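Local structure of gluconate kinase (Lactobacillus acidophilus, 3LL3) at residues S75-Q79 against I157-I162; V170-M175 against L235-Y241; I6-D10 against I59-T64; V11-K17 against V31-Y35. The protein probably phosphorylates a sugar or sugar acid such as gluconate at the expense of ATP, as a member of the FGGY carbohydrate kinase family, and binds D-xylulose. All blocks are in the same frame, centred on the assembly; numbering follows the deposited sequence.

Contact 1: residues S75-Q79 against I157-I162; sequences SWSSQ and IKEYII. With XUL (D-xylulose), chain E.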
# COMPACT_ATOMS: atom_id res chain seq x y z
N SER A 75 -5.44 45.56 10.41
CA SER A 75 -6.24 44.44 10.87
C SER A 75 -5.43 43.14 10.82
O SER A 75 -4.43 43.04 10.10
CB SER A 75 -7.51 44.33 10.02
OG SER A 75 -8.42 43.40 10.58
N TRP A 76 -5.90 42.14 11.56
CA TRP A 76 -5.06 40.98 11.87
C TRP A 76 -5.72 39.65 11.57
O TRP A 76 -6.88 39.42 11.94
CB TRP A 76 -4.61 41.04 13.34
CG TRP A 76 -3.90 42.31 13.64
CD1 TRP A 76 -4.46 43.49 14.04
CD2 TRP A 76 -2.49 42.55 13.55
NE1 TRP A 76 -3.49 44.45 14.21
CE2 TRP A 76 -2.27 43.89 13.92
CE3 TRP A 76 -1.39 41.75 13.21
CZ2 TRP A 76 -1.00 44.45 13.94
CZ3 TRP A 76 -0.13 42.31 13.23
CH2 TRP A 76 0.05 43.65 13.59
N SER A 77 -4.98 38.79 10.88
CA SER A 77 -5.31 37.38 10.73
C SER A 77 -4.14 36.63 11.37
O SER A 77 -2.98 37.06 11.25
CB SER A 77 -5.43 37.01 9.25
OG SER A 77 -5.59 35.61 9.10
N SER A 78 -4.42 35.56 12.10
CA SER A 78 -3.36 34.92 12.89
C SER A 78 -3.50 33.40 12.97
O SER A 78 -4.61 32.88 13.02
CB SER A 78 -3.35 35.52 14.30
OG SER A 78 -2.44 34.84 15.14
N GLN A 79 -2.36 32.71 12.99
CA GLN A 79 -2.30 31.30 13.33
C GLN A 79 -3.09 31.08 14.63
O GLN A 79 -3.24 31.99 15.43
CB GLN A 79 -0.85 30.88 13.57
CG GLN A 79 -0.24 31.57 14.77
CD GLN A 79 1.26 31.35 14.88
OE1 GLN A 79 2.07 32.10 14.33
NE2 GLN A 79 1.64 30.33 15.65
N ILE A 157 -0.17 34.58 20.22
CA ILE A 157 0.68 35.53 19.51
C ILE A 157 -0.08 36.76 19.01
O ILE A 157 0.48 37.86 18.97
CB ILE A 157 1.40 34.86 18.32
CG1 ILE A 157 2.40 35.83 17.70
CG2 ILE A 157 0.38 34.40 17.27
CD1 ILE A 157 3.61 36.10 18.57
N LYS A 158 -1.33 36.61 18.59
CA LYS A 158 -2.04 37.80 18.16
C LYS A 158 -2.23 38.77 19.35
O LYS A 158 -2.01 39.97 19.19
CB LYS A 158 -3.36 37.51 17.44
CG LYS A 158 -4.14 38.80 17.08
CD LYS A 158 -5.22 38.57 15.98
CE LYS A 158 -6.47 37.89 16.54
NZ LYS A 158 -7.34 38.86 17.30
N GLU A 159 -2.63 38.25 20.51
CA GLU A 159 -2.77 39.05 21.73
C GLU A 159 -1.44 39.72 22.10
O GLU A 159 -1.40 40.89 22.45
CB GLU A 159 -3.24 38.19 22.90
CG GLU A 159 -4.66 37.67 22.77
CD GLU A 159 -4.75 36.61 21.70
OE1 GLU A 159 -3.94 35.66 21.78
OE2 GLU A 159 -5.60 36.75 20.78
N TYR A 160 -0.36 38.96 22.02
CA TYR A 160 0.96 39.47 22.31
C TYR A 160 1.28 40.70 21.48
O TYR A 160 1.66 41.74 22.02
CB TYR A 160 2.03 38.41 22.07
CG TYR A 160 3.43 38.96 22.32
CD1 TYR A 160 3.84 39.26 23.61
CD2 TYR A 160 4.31 39.20 21.28
CE1 TYR A 160 5.10 39.78 23.85
CE2 TYR A 160 5.58 39.72 21.51
CZ TYR A 160 5.96 40.01 22.80
OH TYR A 160 7.23 40.52 23.03
N ILE A 161 1.15 40.55 20.15
CA ILE A 161 1.42 41.64 19.22
C ILE A 161 0.59 42.86 19.57
O ILE A 161 1.12 43.96 19.73
CB ILE A 161 1.17 41.23 17.75
CG1 ILE A 161 2.15 40.14 17.33
CG2 ILE A 161 1.29 42.43 16.83
CD1 ILE A 161 1.72 39.34 16.10
N ILE A 162 -0.72 42.67 19.68
CA ILE A 162 -1.57 43.80 19.97
C ILE A 162 -1.23 44.43 21.33
O ILE A 162 -1.37 45.63 21.52
CB ILE A 162 -3.04 43.41 19.87
CG1 ILE A 162 -3.36 43.10 18.39
CG2 ILE A 162 -3.95 44.52 20.40
CD1 ILE A 162 -4.71 42.52 18.14
C1 XUL E . -7.31 25.73 12.13
C2 XUL E . -6.46 24.72 12.93
C3 XUL E . -4.92 24.69 12.75
C4 XUL E . -4.30 25.90 12.03
C5 XUL E . -4.31 27.20 12.87
O1 XUL E . -8.14 25.04 11.23
O2 XUL E . -7.01 23.93 13.65
O3 XUL E . -4.56 23.56 12.00
O4 XUL E . -2.96 25.57 11.72
O5 XUL E . -3.31 28.09 12.44

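Contact 2: residues V170-M175 against L235-Y241; sequences VTDTTM and LGASDGY. With XUL (D-xylulose), chain E.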
# COMPACT_ATOMS: atom_id res chain seq x y z
N VAL A 170 -6.43 41.80 24.67
CA VAL A 170 -7.75 41.44 24.20
C VAL A 170 -7.64 40.34 23.14
O VAL A 170 -6.74 40.38 22.29
CB VAL A 170 -8.45 42.64 23.57
CG1 VAL A 170 -9.84 42.26 23.11
CG2 VAL A 170 -8.50 43.81 24.58
N THR A 171 -8.53 39.37 23.20
CA THR A 171 -8.63 38.36 22.13
C THR A 171 -10.02 38.43 21.48
O THR A 171 -10.97 38.94 22.09
CB THR A 171 -8.34 36.93 22.67
OG1 THR A 171 -8.18 36.03 21.56
CG2 THR A 171 -9.45 36.43 23.58
N ASP A 172 -10.16 37.96 20.25
CA ASP A 172 -11.48 37.95 19.64
C ASP A 172 -12.09 36.57 19.85
O ASP A 172 -11.38 35.61 20.15
CB ASP A 172 -11.42 38.25 18.14
CG ASP A 172 -10.78 37.12 17.35
OD1 ASP A 172 -11.51 36.36 16.67
OD2 ASP A 172 -9.54 36.99 17.42
N THR A 173 -13.40 36.49 19.70
CA THR A 173 -14.13 35.24 19.85
C THR A 173 -13.52 34.08 19.03
O THR A 173 -13.42 32.98 19.54
CB THR A 173 -15.59 35.42 19.43
OG1 THR A 173 -16.18 36.52 20.16
CG2 THR A 173 -16.37 34.16 19.67
N THR A 174 -13.13 34.32 17.77
CA THR A 174 -12.67 33.20 16.92
C THR A 174 -11.34 32.66 17.41
O THR A 174 -11.00 31.49 17.20
CB THR A 174 -12.51 33.59 15.42
OG1 THR A 174 -11.29 34.31 15.25
CG2 THR A 174 -13.68 34.43 14.94
N MSE A 175 -10.57 33.51 18.07
CA MSE A 175 -9.27 33.10 18.59
C MSE A 175 -9.44 32.39 19.96
O MSE A 175 -8.74 31.43 20.25
CB MSE A 175 -8.32 34.29 18.70
CG MSE A 175 -6.90 33.90 19.01
SE MSE A 175 -6.00 32.83 17.64
CE MSE A 175 -6.05 34.14 16.17
N LEU A 235 -9.14 44.48 15.97
CA LEU A 235 -8.79 43.29 16.71
C LEU A 235 -8.49 42.09 15.79
O LEU A 235 -7.51 41.38 15.98
CB LEU A 235 -9.90 42.95 17.71
CG LEU A 235 -9.57 41.78 18.62
CD1 LEU A 235 -8.20 41.97 19.33
CD2 LEU A 235 -10.71 41.52 19.61
N GLY A 236 -9.33 41.88 14.78
CA GLY A 236 -9.07 40.79 13.85
C GLY A 236 -9.56 39.43 14.31
O GLY A 236 -10.37 39.35 15.23
N ALA A 237 -9.07 38.36 13.68
CA ALA A 237 -9.60 37.02 13.89
C ALA A 237 -8.61 35.94 13.48
O ALA A 237 -7.47 36.23 13.12
CB ALA A 237 -10.91 36.84 13.14
N SER A 238 -9.05 34.69 13.56
CA SER A 238 -8.20 33.55 13.26
C SER A 238 -8.04 33.33 11.74
O SER A 238 -8.91 33.72 10.96
CB SER A 238 -8.82 32.30 13.88
OG SER A 238 -10.04 31.98 13.23
N ASP A 239 -6.95 32.68 11.34
CA ASP A 239 -6.72 32.40 9.93
C ASP A 239 -7.81 31.48 9.37
O ASP A 239 -8.25 31.63 8.24
CB ASP A 239 -5.33 31.79 9.73
CG ASP A 239 -5.08 30.57 10.60
OD1 ASP A 239 -5.99 30.14 11.34
OD2 ASP A 239 -3.95 30.02 10.58
N GLY A 240 -8.26 30.53 10.19
CA GLY A 240 -9.32 29.61 9.80
C GLY A 240 -10.63 30.30 9.46
O GLY A 240 -11.24 30.02 8.42
N TYR A 241 -11.07 31.20 10.33
CA TYR A 241 -12.31 31.93 10.11
C TYR A 241 -12.17 32.90 8.95
O TYR A 241 -13.02 32.94 8.07
CB TYR A 241 -12.67 32.73 11.36
CG TYR A 241 -13.86 33.63 11.15
CD1 TYR A 241 -15.15 33.11 11.04
CD2 TYR A 241 -13.69 35.00 11.03
CE1 TYR A 241 -16.24 33.95 10.84
CE2 TYR A 241 -14.77 35.84 10.83
CZ TYR A 241 -16.04 35.31 10.74
OH TYR A 241 -17.09 36.17 10.54
C1 XUL E . -7.31 25.73 12.13
C2 XUL E . -6.46 24.72 12.93
C3 XUL E . -4.92 24.69 12.75
C4 XUL E . -4.30 25.90 12.03
C5 XUL E . -4.31 27.20 12.87
O1 XUL E . -8.14 25.04 11.23
O2 XUL E . -7.01 23.93 13.65
O3 XUL E . -4.56 23.56 12.00
O4 XUL E . -2.96 25.57 11.72
O5 XUL E . -3.31 28.09 12.44
O HOH W 1 -11.82 30.29 14.62

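Contact 3: residues I6-D10 against I59-T64; sequences IIGMD and IIFDLT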
# COMPACT_ATOMS: atom_id res chain seq x y z
N ILE A 6 -5.60 50.58 4.11
CA ILE A 6 -5.77 49.60 5.18
C ILE A 6 -4.73 48.51 5.01
O ILE A 6 -4.50 48.03 3.90
CB ILE A 6 -7.16 48.96 5.11
CG1 ILE A 6 -8.25 49.99 5.43
CG2 ILE A 6 -7.23 47.74 6.04
CD1 ILE A 6 -9.65 49.49 5.10
N ILE A 7 -4.08 48.13 6.10
CA ILE A 7 -3.14 47.03 6.05
C ILE A 7 -3.76 45.79 6.68
O ILE A 7 -4.34 45.86 7.77
CB ILE A 7 -1.82 47.36 6.75
CG1 ILE A 7 -1.12 48.51 6.04
CG2 ILE A 7 -0.92 46.16 6.78
CD1 ILE A 7 0.13 48.97 6.78
N GLY A 8 -3.69 44.67 5.97
CA GLY A 8 -4.11 43.40 6.53
C GLY A 8 -2.88 42.58 6.81
O GLY A 8 -2.02 42.44 5.94
N MSE A 9 -2.78 42.05 8.02
CA MSE A 9 -1.62 41.29 8.45
C MSE A 9 -2.02 39.85 8.63
O MSE A 9 -3.12 39.56 9.09
CB MSE A 9 -1.11 41.82 9.79
CG MSE A 9 -0.74 43.30 9.76
SE MSE A 9 0.91 43.57 8.75
CE MSE A 9 2.21 42.72 9.96
N ASP A 10 -1.11 38.94 8.30
CA ASP A 10 -1.35 37.52 8.44
C ASP A 10 -0.19 36.90 9.21
O ASP A 10 0.88 36.67 8.65
CB ASP A 10 -1.45 36.90 7.06
CG ASP A 10 -1.70 35.41 7.10
OD1 ASP A 10 -2.66 34.98 7.80
OD2 ASP A 10 -0.96 34.67 6.40
N ILE A 59 7.54 44.88 8.58
CA ILE A 59 6.56 44.77 7.52
C ILE A 59 5.70 46.03 7.41
O ILE A 59 5.57 46.60 6.33
CB ILE A 59 5.68 43.51 7.70
CG1 ILE A 59 6.51 42.27 7.38
CG2 ILE A 59 4.46 43.57 6.81
CD1 ILE A 59 5.90 40.99 7.90
N ILE A 60 5.13 46.47 8.52
CA ILE A 60 4.26 47.65 8.50
C ILE A 60 5.01 48.90 8.02
O ILE A 60 4.51 49.66 7.19
CB ILE A 60 3.61 47.90 9.85
CG1 ILE A 60 2.71 46.71 10.21
CG2 ILE A 60 2.84 49.23 9.85
CD1 ILE A 60 2.16 46.76 11.63
N PHE A 61 6.22 49.08 8.51
CA PHE A 61 7.02 50.22 8.09
C PHE A 61 7.26 50.21 6.57
O PHE A 61 7.02 51.21 5.89
CB PHE A 61 8.34 50.28 8.86
CG PHE A 61 9.20 51.45 8.48
CD1 PHE A 61 8.82 52.74 8.79
CD2 PHE A 61 10.40 51.26 7.82
CE1 PHE A 61 9.61 53.83 8.44
CE2 PHE A 61 11.20 52.34 7.47
CZ PHE A 61 10.80 53.62 7.79
N ASP A 62 7.71 49.07 6.05
CA ASP A 62 8.01 48.95 4.63
C ASP A 62 6.80 49.28 3.76
O ASP A 62 6.93 49.94 2.72
CB ASP A 62 8.51 47.54 4.30
CG ASP A 62 9.90 47.29 4.81
OD1 ASP A 62 10.45 48.19 5.48
OD2 ASP A 62 10.44 46.20 4.55
N LEU A 63 5.63 48.82 4.19
CA LEU A 63 4.39 49.12 3.48
C LEU A 63 4.10 50.62 3.45
O LEU A 63 3.77 51.17 2.40
CB LEU A 63 3.22 48.35 4.10
CG LEU A 63 3.25 46.83 3.85
CD1 LEU A 63 2.10 46.12 4.57
CD2 LEU A 63 3.23 46.52 2.35
N THR A 64 4.21 51.29 4.60
CA THR A 64 3.91 52.71 4.66
C THR A 64 4.91 53.54 3.86
O THR A 64 4.60 54.65 3.43
CB THR A 64 3.89 53.23 6.12
OG1 THR A 64 5.21 53.11 6.68
CG2 THR A 64 2.88 52.43 6.94

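Contact 4: residues V11-K17 against V31-Y35; sequences VGTTATK and VSKGY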
# COMPACT_ATOMS: atom_id res chain seq x y z
N VAL A 11 -0.40 36.63 10.49
CA VAL A 11 0.68 36.19 11.35
C VAL A 11 0.73 34.67 11.38
O VAL A 11 0.09 34.02 12.22
CB VAL A 11 0.55 36.79 12.79
CG1 VAL A 11 1.80 36.52 13.60
CG2 VAL A 11 0.28 38.29 12.71
N GLY A 12 1.47 34.11 10.43
CA GLY A 12 1.53 32.67 10.30
C GLY A 12 2.70 32.07 11.04
O GLY A 12 3.52 32.78 11.60
N THR A 13 2.75 30.74 11.09
CA THR A 13 3.96 30.08 11.55
C THR A 13 4.99 30.30 10.44
O THR A 13 4.64 30.42 9.26
CB THR A 13 3.71 28.58 11.79
OG1 THR A 13 2.95 28.04 10.71
CG2 THR A 13 2.92 28.38 13.08
N THR A 14 6.26 30.38 10.82
CA THR A 14 7.36 30.64 9.87
C THR A 14 7.40 32.03 9.20
O THR A 14 8.48 32.48 8.84
CB THR A 14 7.51 29.55 8.78
OG1 THR A 14 6.44 29.65 7.84
CG2 THR A 14 7.49 28.16 9.40
N ALA A 15 6.26 32.69 9.02
CA ALA A 15 6.31 34.05 8.45
C ALA A 15 5.01 34.83 8.60
O ALA A 15 3.93 34.26 8.66
CB ALA A 15 6.73 34.01 6.97
N THR A 16 5.15 36.14 8.67
CA THR A 16 4.01 37.04 8.62
C THR A 16 3.98 37.70 7.24
O THR A 16 5.04 38.01 6.68
CB THR A 16 4.13 38.15 9.69
OG1 THR A 16 3.99 37.57 11.00
CG2 THR A 16 3.05 39.23 9.50
N LYS A 17 2.79 37.92 6.70
CA LYS A 17 2.64 38.67 5.46
C LYS A 17 1.76 39.88 5.70
O LYS A 17 0.73 39.78 6.37
CB LYS A 17 1.99 37.82 4.38
CG LYS A 17 2.35 36.37 4.39
CD LYS A 17 1.35 35.57 3.56
CE LYS A 17 -0.10 35.98 3.87
NZ LYS A 17 -1.07 34.86 3.75
N VAL A 31 4.33 42.82 1.67
CA VAL A 31 5.68 42.51 2.12
C VAL A 31 5.55 41.39 3.16
O VAL A 31 4.62 41.39 3.95
CB VAL A 31 6.34 43.74 2.79
CG1 VAL A 31 7.66 43.37 3.44
CG2 VAL A 31 6.53 44.87 1.78
N SER A 32 6.48 40.43 3.16
CA SER A 32 6.48 39.42 4.21
C SER A 32 7.89 39.16 4.76
O SER A 32 8.87 39.41 4.07
CB SER A 32 5.82 38.12 3.72
OG SER A 32 6.52 37.60 2.62
N LYS A 33 7.96 38.71 6.02
CA LYS A 33 9.23 38.39 6.68
C LYS A 33 9.10 37.15 7.56
O LYS A 33 8.12 37.01 8.31
CB LYS A 33 9.73 39.56 7.53
CG LYS A 33 10.07 40.84 6.76
CD LYS A 33 11.00 40.58 5.55
CE LYS A 33 11.13 41.82 4.66
NZ LYS A 33 11.74 41.52 3.33
N GLY A 34 10.09 36.26 7.51
CA GLY A 34 10.03 35.01 8.26
C GLY A 34 10.77 35.00 9.59
O GLY A 34 11.52 35.91 9.92
N TYR A 35 10.53 33.95 10.37
CA TYR A 35 11.24 33.71 11.62
C TYR A 35 11.45 32.21 11.75
O TYR A 35 10.67 31.44 11.23
CB TYR A 35 10.46 34.27 12.81
CG TYR A 35 9.00 34.46 12.53
CD1 TYR A 35 8.51 35.67 12.03
CD2 TYR A 35 8.10 33.42 12.73
CE1 TYR A 35 7.16 35.84 11.77
CE2 TYR A 35 6.75 33.58 12.47
CZ TYR A 35 6.28 34.78 11.99
OH TYR A 35 4.92 34.92 11.72

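Contact 1: residues S75-Q79 against I157-I162
Trp76 and Lys158 meet through carbon: CD of the lysine lies 3.7 Å from CB of the tryptophan, and the aliphatic chain also covers CB of Ser78. The indole reaches past the lysine to the next turn of the helix, where its CH2 comes within 3.7 Å of CG2 of Ile161 and the methyl CD1 of Ile162 sits over one ring face. Ser78 fits between two helix residues, its OG 3.6 Å from both CG2 of Ile157 and CB of Lys158. The hydroxyl points away from its own backbone N (chi1 174°) and gives its proton to a lone pair of Gln79 O at 3.0 Å. This is a helix packed on a central strand of the actin-like ATPase fold, the two running nearly antiparallel at 151°. Replacing Ser78 by an alanine would probably leave the Gln79 carbonyl without this bond and open a small gap against Ile157. Further out, bends at chi3 and chi4 turn the ammonium of Lys158 toward Leu235 O and the carboxylate of Asp172. Met9 and Val11 of the neighbouring strand back the indole, while Gln79, just past the strand, brings its CA within 3.5 Å of O5 of D-xylulose.

Contact 2: residues V170-M175 against L235-Y241
Thr174 and Ser238 are joined by a direct hydrogen bond: Ser238 N donates to Thr174 OG1 at 2.8 Å, with an angle of 148° at the hydrogen. The same threonine hydroxyl donates at 2.5 Å to Asp172 OD1, which accepts on its syn lone pair. Asp172 is the N-cap of helix 173-176, and its OD1 also takes weak bonds from the backbone N of Thr174 and Met175. Ser238 caps helix 239-245 in turn, OG accepting from Tyr241 N at 3.2 Å, and a water links that OG to Thr174 O.

Apolar contacts flank this network. Leu235 CD2 meets Val170 CG1 at 3.7 Å and also lies against CA and CB of Asp172, while selenomethionine Met175 folds back through chi2 and chi3 to lay CE 3.7 Å from CA of Ser238. With its CG2 anti to the carbonyl carbon, Thr174 sets that methyl over one face of the Tyr241 ring, a CH-pi contact of 4.2 Å to the centroid. A valine at Thr174 would probably leave Ser238 N without its acceptor and Asp172 OD1 without its hydroxyl donor.

Thr174 OG1 thus ties two capped strand-to-helix junctions. Asp239, the first residue after the Ser238 cap, accepts from O5 of D-xylulose through OD2 at 2.8 Å; the bonds on Ser238 probably help to position this turn, and Lys158 probably balances the charge of Asp172.

Contact 3: residues I6-D10 against I59-T64
Ile7 and selenomethionine Met9 carry the strand side of this contact, pressing against Ile60 and its neighbours on helix 49-65. The strand belongs to the mixed sheet of the N-terminal half of this actin-like ATPase fold, and the helix lies over one face of that sheet, running nearly antiparallel to the strand (149°) with the short axes 10.4 Å apart. Ile7 and Met9, two apart in the strand, point to the same side, toward the helix.

Ile7 has the most surface buried here. Its CG2, anti to the backbone N, meets Leu63 CD1 at 3.7 Å. The other branch runs toward the C-terminal end of the helix segment, placing CD1 4.1 Å from Ile60 CG2 and also near Leu63 CD1. Leu20 of the adjoining strand touches both Ile7 and Leu63.

Met9 engages the preceding turn. Bends at chi2 (-72°) and chi3 (-69°) curl its chain, which brings both selenium and methyl against the helix. The curled chain runs counter to that of Ile59 and perpendicular to that of Ile60, while Trp76, on the neighbouring strand of the sheet, touches it as well.

Ile60 serves both strand residues by dividing its branches: CG2 goes to Ile7, and CG1 stands 3.9 Å from SE of Met9.

Contact 4: residues V11-K17 against V31-Y35
Tyr35 fills the tightly packed end of this contact, its ring laid against the turn between strands 4-11 and 15-22. CA of Ala15 lies over one face of the ring, 4.1 Å from the centroid in a CH-pi contact, and Thr14 C lies over the same face, toward its rim. At the ring edge, in plane, the phenol OH donates to Gly12 O at 2.6 Å and accepts from Thr16 OG1 at 2.9 Å. With OG1 anti to the carbonyl carbon (chi1 -68°), Thr16 turns its hydroxyl to the phenol, while its methyl goes to Ile59 of the covering helix.

The rest is a beta hairpin edge. Thr16 and Lys33 form a hydrogen-bonded antiparallel pair, N to O at 3.1 Å in both directions; beyond the paired residues Tyr35 N bonds Thr14 O at 3.0 Å, from above the carbonyl plane. Toward solvent the packing is thinner: exposed Ser32 lays its CB along Lys17, CB to CB 3.9 Å, and Gly34 faces the methyl of Ala15. The ammonium of Lys17 turns off to a salt bridge with Asp10 and a hydrogen bond to Gln428.

Giving one proton and taking one, the phenol satisfies Gly12 O and Thr16 OG1 together and is probably kept from turning.

All four contacts belong to the N-terminal half of the kinase and reach the same six-stranded array of its core. Contacts 1 and 3 are its buried helix-on-strand packing, without hydrogen bonds between their segments; strands 4-11 and 70-78 lie side by side, joined by backbone hydrogen bonds such as Ser77 N to Met9 O. Contact 2 is nearly as buried but mixes hydrogen bonds with apolar packing, and it shares a charge network with contact 1 through Lys158. Contact 4, at the hairpin edge, is partly solvent-exposed and combines backbone pairing with the hydrogen bonds of one buried tyrosine; the salt bridge of Asp10 with Lys17 connects it to contact 3. Contacts 1 and 2 touch D-xylulose, whereas contact 3 lies away from the sites.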